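Local coordinates for protein translation elongation factor 1A (Methanosarcina mazei, PDB 3WND) that probably acts as a GTP-dependent translation elongation factor of the SelB/EF-Tu family, binding cysteinyl-tRNA in its GTP-bound form, at residues A[302-307]-A[350-355]. Sequence-based numbering, arbitrary orientation.
Sequences LHLFVG and DRFLLA
With CG of Phe352 anti to its own carbonyl carbon (chi1 -76°) and CG2 of Val306 anti to its backbone N, the phenyl ring and the valine methyl are brought together as a CH-pi contact. CG2 stands 3.6 Å from the centroid of the Phe352 ring and only 5° off its normal, hence squarely over one face. The edge of that ring is met by Leu304, whose CD1 lies 3.6 Å from Phe352 CD1, while Leu304 CB touches Leu354 CD2 at 4.0 Å. Replacing Phe352 with alanine is likely to leave Val306 CG2 without the aromatic face it rests on and to open a gap beside Leu304.

Phe305 projects to the other side of the sheet, where its CE2 rests against Ala355 CB at 3.9 Å and its CB against that of Leu353. The strands run antiparallel. Phe305 and Leu353 form a hydrogen-bonded pair through Phe305 N to Leu353 O (2.8 Å, nearly straight at 173°) and the reciprocal bond; His303 and Ala355 pair likewise. Beyond the last of these bonds, one water links the two segments, accepting from Gly307 N (2.8 Å) and donating to Arg351 O.

Asp350 makes a salt bridge with Arg194. Strands 309-320 and 363-369 flank the pair in the C-terminal antiparallel beta domain. Leu304, Phe352 and Leu354 pack on strand 282-289, whereas Phe305, Leu353 and Ala355 meet Leu74 and Ile78 of helix 74-83, joining this domain to the nucleotide-binding domain.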
loop_
_atom_site.group_PDB
_atom_site.type_symbol
_atom_site.label_atom_id
_atom_site.label_comp_id
_atom_site.label_asym_id
_atom_site.label_seq_id
_atom_site.Cartn_x
_atom_site.Cartn_y
_atom_site.Cartn_z
ATOM N N LEU A 302 6.707 19.469 -5.065
ATOM C CA LEU A 302 6.822 18.089 -4.504
ATOM C C LEU A 302 5.610 17.314 -5.002
ATOM O O LEU A 302 4.713 17.917 -5.648
ATOM C CB LEU A 302 6.945 18.064 -2.972
ATOM C CG LEU A 302 8.231 18.637 -2.376
ATOM C CD1 LEU A 302 8.054 18.848 -0.878
ATOM C CD2 LEU A 302 9.499 17.831 -2.686
ATOM N N HIS A 303 5.595 16.002 -4.791
ATOM C CA HIS A 303 4.418 15.227 -5.069
ATOM C C HIS A 303 3.957 14.667 -3.769
ATOM O O HIS A 303 4.769 14.187 -2.954
ATOM C CB HIS A 303 4.721 14.080 -6.037
ATOM C CG HIS A 303 3.636 13.841 -6.998
ATOM N ND1 HIS A 303 3.331 14.710 -8.040
ATOM C CD2 HIS A 303 2.772 12.724 -7.127
ATOM C CE1 HIS A 303 2.265 14.214 -8.697
ATOM N NE2 HIS A 303 1.973 12.966 -8.189
ATOM N N LEU A 304 2.652 14.771 -3.499
ATOM C CA LEU A 304 2.117 14.357 -2.211
ATOM C C LEU A 304 1.261 13.091 -2.374
ATOM O O LEU A 304 0.416 12.978 -3.302
ATOM C CB LEU A 304 1.251 15.502 -1.623
ATOM C CG LEU A 304 0.501 15.285 -0.295
ATOM C CD1 LEU A 304 0.300 16.615 0.408
ATOM C CD2 LEU A 304 -0.867 14.605 -0.557
ATOM N N PHE A 305 1.497 12.137 -1.502
ATOM C CA PHE A 305 0.653 10.924 -1.434
ATOM C C PHE A 305 0.022 10.816 -0.053
ATOM O O PHE A 305 0.679 10.948 0.964
ATOM C CB PHE A 305 1.597 9.704 -1.535
ATOM C CG PHE A 305 2.312 9.613 -2.849
ATOM C CD1 PHE A 305 1.813 8.851 -3.879
ATOM C CD2 PHE A 305 3.450 10.396 -3.065
ATOM C CE1 PHE A 305 2.470 8.865 -5.141
ATOM C CE2 PHE A 305 4.124 10.368 -4.299
ATOM C CZ PHE A 305 3.642 9.641 -5.323
ATOM N N VAL A 306 -1.308 10.617 -0.022
ATOM C CA VAL A 306 -1.993 10.363 1.231
ATOM C C VAL A 306 -3.096 9.402 0.877
ATOM O O VAL A 306 -3.806 9.581 -0.110
ATOM C CB VAL A 306 -2.470 11.644 1.962
ATOM C CG1 VAL A 306 -3.545 12.359 1.146
ATOM C CG2 VAL A 306 -2.962 11.326 3.401
ATOM N N GLY A 307 -3.238 8.331 1.680
ATOM C CA GLY A 307 -4.179 7.281 1.302
ATOM C C GLY A 307 -3.822 6.760 -0.103
ATOM O O GLY A 307 -2.640 6.426 -0.369
ATOM N N ASP A 350 -3.757 9.525 8.861
ATOM C CA ASP A 350 -3.226 9.119 7.552
ATOM C C ASP A 350 -1.844 9.713 7.341
ATOM O O ASP A 350 -1.640 10.905 7.454
ATOM C CB ASP A 350 -4.127 9.582 6.383
ATOM C CG ASP A 350 -5.440 8.891 6.328
ATOM O OD1 ASP A 350 -5.610 7.785 6.798
ATOM O OD2 ASP A 350 -6.349 9.504 5.740
ATOM N N ARG A 351 -0.873 8.807 7.093
ATOM C CA ARG A 351 0.512 9.242 6.871
ATOM C C ARG A 351 0.598 9.841 5.443
ATOM O O ARG A 351 0.111 9.253 4.452
ATOM C CB ARG A 351 1.536 8.094 7.070
ATOM C CG ARG A 351 2.943 8.560 6.893
ATOM C CD ARG A 351 3.928 7.388 6.954
ATOM N NE ARG A 351 3.777 6.728 8.224
ATOM C CZ ARG A 351 4.673 6.609 9.209
ATOM N NH1 ARG A 351 5.920 6.989 9.086
ATOM N NH2 ARG A 351 4.287 6.031 10.347
ATOM N N PHE A 352 1.208 11.013 5.357
ATOM C CA PHE A 352 1.477 11.635 4.034
ATOM C C PHE A 352 2.947 11.265 3.666
ATOM O O PHE A 352 3.838 11.257 4.490
ATOM C CB PHE A 352 1.457 13.155 4.160
ATOM C CG PHE A 352 0.057 13.750 4.269
ATOM C CD1 PHE A 352 -0.489 14.430 3.196
ATOM C CD2 PHE A 352 -0.670 13.669 5.479
ATOM C CE1 PHE A 352 -1.745 15.045 3.306
ATOM C CE2 PHE A 352 -1.953 14.196 5.560
ATOM C CZ PHE A 352 -2.474 14.951 4.480
ATOM N N LEU A 353 3.161 11.006 2.390
ATOM C CA LEU A 353 4.507 10.876 1.846
ATOM C C LEU A 353 4.723 12.006 0.829
ATOM O O LEU A 353 3.800 12.401 0.115
ATOM C CB LEU A 353 4.662 9.616 1.062
ATOM C CG LEU A 353 4.768 8.346 1.825
ATOM C CD1 LEU A 353 5.110 7.167 0.824
ATOM C CD2 LEU A 353 5.746 8.369 3.011
ATOM N N LEU A 354 5.926 12.574 0.824
ATOM C CA LEU A 354 6.261 13.595 -0.179
ATOM C C LEU A 354 7.423 13.081 -1.014
ATOM O O LEU A 354 8.368 12.487 -0.477
ATOM C CB LEU A 354 6.789 14.835 0.568
ATOM C CG LEU A 354 5.696 15.448 1.491
ATOM C CD1 LEU A 354 6.254 16.620 2.306
ATOM C CD2 LEU A 354 4.445 15.877 0.700
ATOM N N ALA A 355 7.332 13.374 -2.303
ATOM C CA ALA A 355 8.333 12.899 -3.260
ATOM C C ALA A 355 8.786 14.048 -4.138
ATOM O O ALA A 355 8.063 15.064 -4.270
ATOM C CB ALA A 355 7.781 11.721 -4.104
HETATM O O HOH W 1 -1.942 7.509 4.057
#